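Local structure of endonuclease NucS (Pyrococcus abyssi, 2VLD) at residues Glu14-Glu17 with Leu18-Ala22; Trp75-Pro78 with Gly79-Val82. The protein cleaves the 3' and 5' single-stranded ends of branched DNA structures as a homodimeric endonuclease, binds single-stranded DNA and interacts with PCNA. The protein carries 2 engineered substitutions. All blocks are in the same frame, centred on the assembly; numbering follows the deposited sequence.

Contact 1: residues Glu14-Glu17 with Leu18-Ala22; sequences EIKE and LLDLA
I15 and L19 sit one helical turn apart and lie alongside each other, pointing the same way. The methyl branch of I15 does the touching. Its CG2 is 3.9 Å from CG of L19 and nearly as close to CD1. The torsions explain this. I15 keeps CG2 anti to the backbone N and CG1 beside that N (chi1 -65°), which leaves the methyl branch to face L19. The leucine in turn swings its CG back toward the preceding turn, over O of I15. L18 does the same one residue earlier, with its CG beside O of E14. All of this happens within the helix 12-25, an alpha helix whose i to i+4 bonds run through the whole segment. N of L19 reaches O of I15 at 2.8 Å with an N-H...O angle of 161°. N of D20 binds O of K16 at 3.1 Å. Beyond the helix, I15, K16 and L19 all touch F84 of strand 81-84, and I15 and L18 pack on L110 of strand 106-113. OE2 of E14 is hydrogen-bonded to OG of S11, just before the segment. With an alanine in place of L19, CG2 of I15 is likely to lose its neighbour, and a gap would probably open beside F84 and V29.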
loop_
_atom_site.group_PDB
_atom_site.type_symbol
_atom_site.label_atom_id
_atom_site.label_comp_id
_atom_site.label_asym_id
_atom_site.label_seq_id
_atom_site.Cartn_x
_atom_site.Cartn_y
_atom_site.Cartn_z
ATOM N N GLU A 14 6.590 20.758 -12.078
ATOM C CA GLU A 14 5.959 20.549 -10.773
ATOM C C GLU A 14 6.447 19.293 -10.045
ATOM O O GLU A 14 6.906 19.378 -8.904
ATOM C CB GLU A 14 4.430 20.510 -10.901
ATOM C CG GLU A 14 3.727 21.846 -10.703
ATOM C CD GLU A 14 3.134 22.390 -11.982
ATOM O OE1 GLU A 14 1.920 22.189 -12.204
ATOM O OE2 GLU A 14 3.881 23.010 -12.770
ATOM N N ILE A 15 6.340 18.139 -10.702
ATOM C CA ILE A 15 6.727 16.864 -10.104
ATOM C C ILE A 15 8.125 16.927 -9.498
ATOM O O ILE A 15 8.299 16.582 -8.332
ATOM C CB ILE A 15 6.611 15.691 -11.104
ATOM C CG1 ILE A 15 5.145 15.490 -11.501
ATOM C CG2 ILE A 15 7.164 14.407 -10.486
ATOM C CD1 ILE A 15 4.933 14.790 -12.825
ATOM N N LYS A 16 9.105 17.388 -10.270
ATOM C CA LYS A 16 10.472 17.503 -9.767
ATOM C C LYS A 16 10.535 18.400 -8.529
ATOM O O LYS A 16 11.200 18.056 -7.556
ATOM C CB LYS A 16 11.448 17.980 -10.858
ATOM C CG LYS A 16 12.933 17.991 -10.422
ATOM C CD LYS A 16 13.927 18.321 -11.557
ATOM C CE LYS A 16 14.557 17.060 -12.178
ATOM N NZ LYS A 16 13.946 16.644 -13.481
ATOM N N GLU A 17 9.831 19.531 -8.560
ATOM C CA GLU A 17 9.753 20.413 -7.396
ATOM C C GLU A 17 9.227 19.639 -6.198
ATOM O O GLU A 17 9.801 19.686 -5.111
ATOM C CB GLU A 17 8.849 21.624 -7.671
ATOM C CG GLU A 17 9.553 22.813 -8.315
ATOM C CD GLU A 17 8.670 24.052 -8.405
ATOM O OE1 GLU A 17 7.925 24.331 -7.429
ATOM O OE2 GLU A 17 8.736 24.754 -9.451
ATOM N N LEU A 18 8.144 18.906 -6.427
ATOM C CA LEU A 18 7.449 18.189 -5.371
ATOM C C LEU A 18 8.235 17.002 -4.810
ATOM O O LEU A 18 8.209 16.758 -3.607
ATOM C CB LEU A 18 6.055 17.771 -5.850
ATOM C CG LEU A 18 5.087 18.944 -6.066
ATOM C CD1 LEU A 18 3.852 18.515 -6.836
ATOM C CD2 LEU A 18 4.689 19.600 -4.753
ATOM N N LEU A 19 8.939 16.279 -5.674
ATOM C CA LEU A 19 9.784 15.177 -5.228
ATOM C C LEU A 19 10.918 15.684 -4.345
ATOM O O LEU A 19 11.149 15.146 -3.260
ATOM C CB LEU A 19 10.343 14.384 -6.413
ATOM C CG LEU A 19 9.392 13.694 -7.402
ATOM C CD1 LEU A 19 10.196 12.868 -8.382
ATOM C CD2 LEU A 19 8.344 12.823 -6.719
ATOM N N ASP A 20 11.611 16.724 -4.818
ATOM C CA ASP A 20 12.678 17.393 -4.058
ATOM C C ASP A 20 12.133 17.964 -2.755
ATOM O O ASP A 20 12.752 17.823 -1.703
ATOM C CB ASP A 20 13.326 18.520 -4.882
ATOM C CG ASP A 20 14.085 18.010 -6.107
ATOM O OD1 ASP A 20 13.933 16.821 -6.474
ATOM O OD2 ASP A 20 14.833 18.815 -6.710
ATOM N N LEU A 21 10.970 18.603 -2.838
ATOM C CA LEU A 21 10.297 19.118 -1.663
ATOM C C LEU A 21 10.152 17.979 -0.660
ATOM O O LEU A 21 10.487 18.124 0.517
ATOM C CB LEU A 21 8.923 19.677 -2.045
ATOM C CG LEU A 21 8.339 20.881 -1.297
ATOM C CD1 LEU A 21 6.963 21.208 -1.856
ATOM C CD2 LEU A 21 8.245 20.651 0.205
ATOM N N ALA A 22 9.684 16.837 -1.151
ATOM C CA ALA A 22 9.488 15.665 -0.316
ATOM C C ALA A 22 10.797 15.094 0.222
ATOM O O ALA A 22 10.857 14.703 1.385
ATOM C CB ALA A 22 8.706 14.604 -1.062
#

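Contact 2: residues Trp75-Pro78 with Gly79-Val82; sequences WQPP and GSKV
S80 reaches back across a tight turn, and its hydroxyl bonds to the carbonyl of P77. OG of S80 is the donor and lies 2.8 Å from O of P77. The donor is tilted 19° from the carbonyl plane. The serine torsion sets this up. OG lies beside its own backbone N and anti to the carbonyl carbon (chi1 -47°), which turns it toward the earlier limb of the turn. There the serine also meets Q76. CG of Q76 lies against it, 3.6 Å from CB of S80. The Q76 chain holds CG anti to the backbone N and then bends at chi2, so it is the middle of this side chain that meets the serine. The ring of P77 adds a lighter touch, with its CD 3.7 Å from OG of S80.

G79 is the other residue much covered here. Residues P77 to S80 form a type II beta turn, and G79 holds its third position with phi 106°. This positive phi suits a residue without a side chain, since a CB here would run into O of P78. P78 takes the second position, where its ring suits the required phi. CB of P78 lies 3.4 Å from N of G79.

The turn joins strand 74-76 to strand 81-84 in the PH-like N-terminal domain. Q76 pairs by backbone hydrogen bonds with F62 of strand 62-65, and K81 with S91 of strand 87-92. The side chains of Q76 and S80 both pack on I90 of strand 87-92, while P78 lies against K68 of the second subunit.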
loop_
_atom_site.group_PDB
_atom_site.type_symbol
_atom_site.label_atom_id
_atom_site.label_comp_id
_atom_site.label_asym_id
_atom_site.label_seq_id
_atom_site.Cartn_x
_atom_site.Cartn_y
_atom_site.Cartn_z
ATOM N N TRP A 75 6.733 -3.413 -6.157
ATOM C CA TRP A 75 7.180 -2.743 -4.956
ATOM C C TRP A 75 8.733 -2.739 -4.873
ATOM O O TRP A 75 9.413 -3.534 -5.545
ATOM C CB TRP A 75 6.588 -3.426 -3.705
ATOM C CG TRP A 75 7.287 -4.715 -3.324
ATOM C CD1 TRP A 75 8.396 -4.853 -2.495
ATOM C CD2 TRP A 75 6.954 -6.029 -3.762
ATOM N NE1 TRP A 75 8.753 -6.188 -2.398
ATOM C CE2 TRP A 75 7.887 -6.928 -3.168
ATOM C CE3 TRP A 75 5.962 -6.544 -4.613
ATOM C CZ2 TRP A 75 7.850 -8.319 -3.401
ATOM C CZ3 TRP A 75 5.912 -7.948 -4.851
ATOM C CH2 TRP A 75 6.857 -8.816 -4.239
ATOM N N GLN A 76 9.287 -1.879 -4.031
ATOM C CA GLN A 76 10.747 -1.866 -3.849
ATOM C C GLN A 76 11.129 -1.491 -2.416
ATOM O O GLN A 76 10.576 -0.533 -1.861
ATOM C CB GLN A 76 11.400 -0.909 -4.843
ATOM C CG GLN A 76 12.804 -1.242 -5.119
ATOM C CD GLN A 76 13.039 -1.808 -6.482
ATOM O OE1 GLN A 76 13.165 -1.066 -7.449
ATOM N NE2 GLN A 76 13.163 -3.130 -6.566
ATOM N N PRO A 77 12.074 -2.230 -1.822
ATOM C CA PRO A 77 12.362 -2.152 -0.383
ATOM C C PRO A 77 12.966 -0.821 0.059
ATOM O O PRO A 77 13.422 -0.054 -0.784
ATOM C CB PRO A 77 13.403 -3.268 -0.169
ATOM C CG PRO A 77 14.054 -3.473 -1.496
ATOM C CD PRO A 77 12.969 -3.177 -2.519
ATOM N N PRO A 78 12.955 -0.535 1.381
ATOM C CA PRO A 78 13.740 0.617 1.852
ATOM C C PRO A 78 15.179 0.535 1.343
ATOM O O PRO A 78 15.767 -0.538 1.320
ATOM C CB PRO A 78 13.720 0.462 3.377
ATOM C CG PRO A 78 12.482 -0.311 3.661
ATOM C CD PRO A 78 12.251 -1.216 2.491
ATOM N N GLY A 79 15.703 1.659 0.883
ATOM C CA GLY A 79 17.093 1.733 0.470
ATOM C C GLY A 79 17.277 1.797 -1.033
ATOM O O GLY A 79 18.413 1.757 -1.527
ATOM N N SER A 80 16.168 1.900 -1.756
ATOM C CA SER A 80 16.179 2.024 -3.205
ATOM C C SER A 80 16.136 3.502 -3.545
ATOM O O SER A 80 15.487 4.275 -2.853
ATOM C CB SER A 80 14.954 1.326 -3.815
ATOM O OG SER A 80 14.732 0.036 -3.284
ATOM N N LYS A 81 16.808 3.886 -4.625
ATOM C CA LYS A 81 17.015 5.303 -4.964
ATOM C C LYS A 81 16.020 5.761 -6.040
ATOM O O LYS A 81 15.738 5.020 -6.980
ATOM C CB LYS A 81 18.486 5.534 -5.365
ATOM C CG LYS A 81 18.838 6.900 -5.970
ATOM C CD LYS A 81 18.755 8.052 -4.970
ATOM C CE LYS A 81 18.839 9.399 -5.687
ATOM N NZ LYS A 81 18.669 10.547 -4.750
ATOM N N VAL A 82 15.494 6.975 -5.881
ATOM C CA VAL A 82 14.444 7.506 -6.749
ATOM C C VAL A 82 14.950 8.576 -7.715
ATOM O O VAL A 82 15.758 9.428 -7.341
ATOM C CB VAL A 82 13.270 8.083 -5.932
ATOM C CG1 VAL A 82 12.060 8.312 -6.827
ATOM C CG2 VAL A 82 12.885 7.143 -4.796
#

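How the contacts relate
Both contacts are local, and both are partly buried. Their centres are about 17 Å apart, and their nearest atoms are about 5 Å apart without touching. Contact 1 stays within one helix, whereas contact 2 links two strands through a turn. In contact 1 main-chain bonds repeat along the segment, and aliphatic side chains cover the inner face. In contact 2 a single side-chain hydroxyl bonds across the turn. I15, L18 and A22 are buried against strands, while K16, E17 and D20 are exposed. In contact 2, Q76 and S80 are buried and P78 is exposed. Strand 81-84 connects them: it begins within contact 2, and its F84 packs on the helix of contact 1. Only contact 2 meets the second subunit.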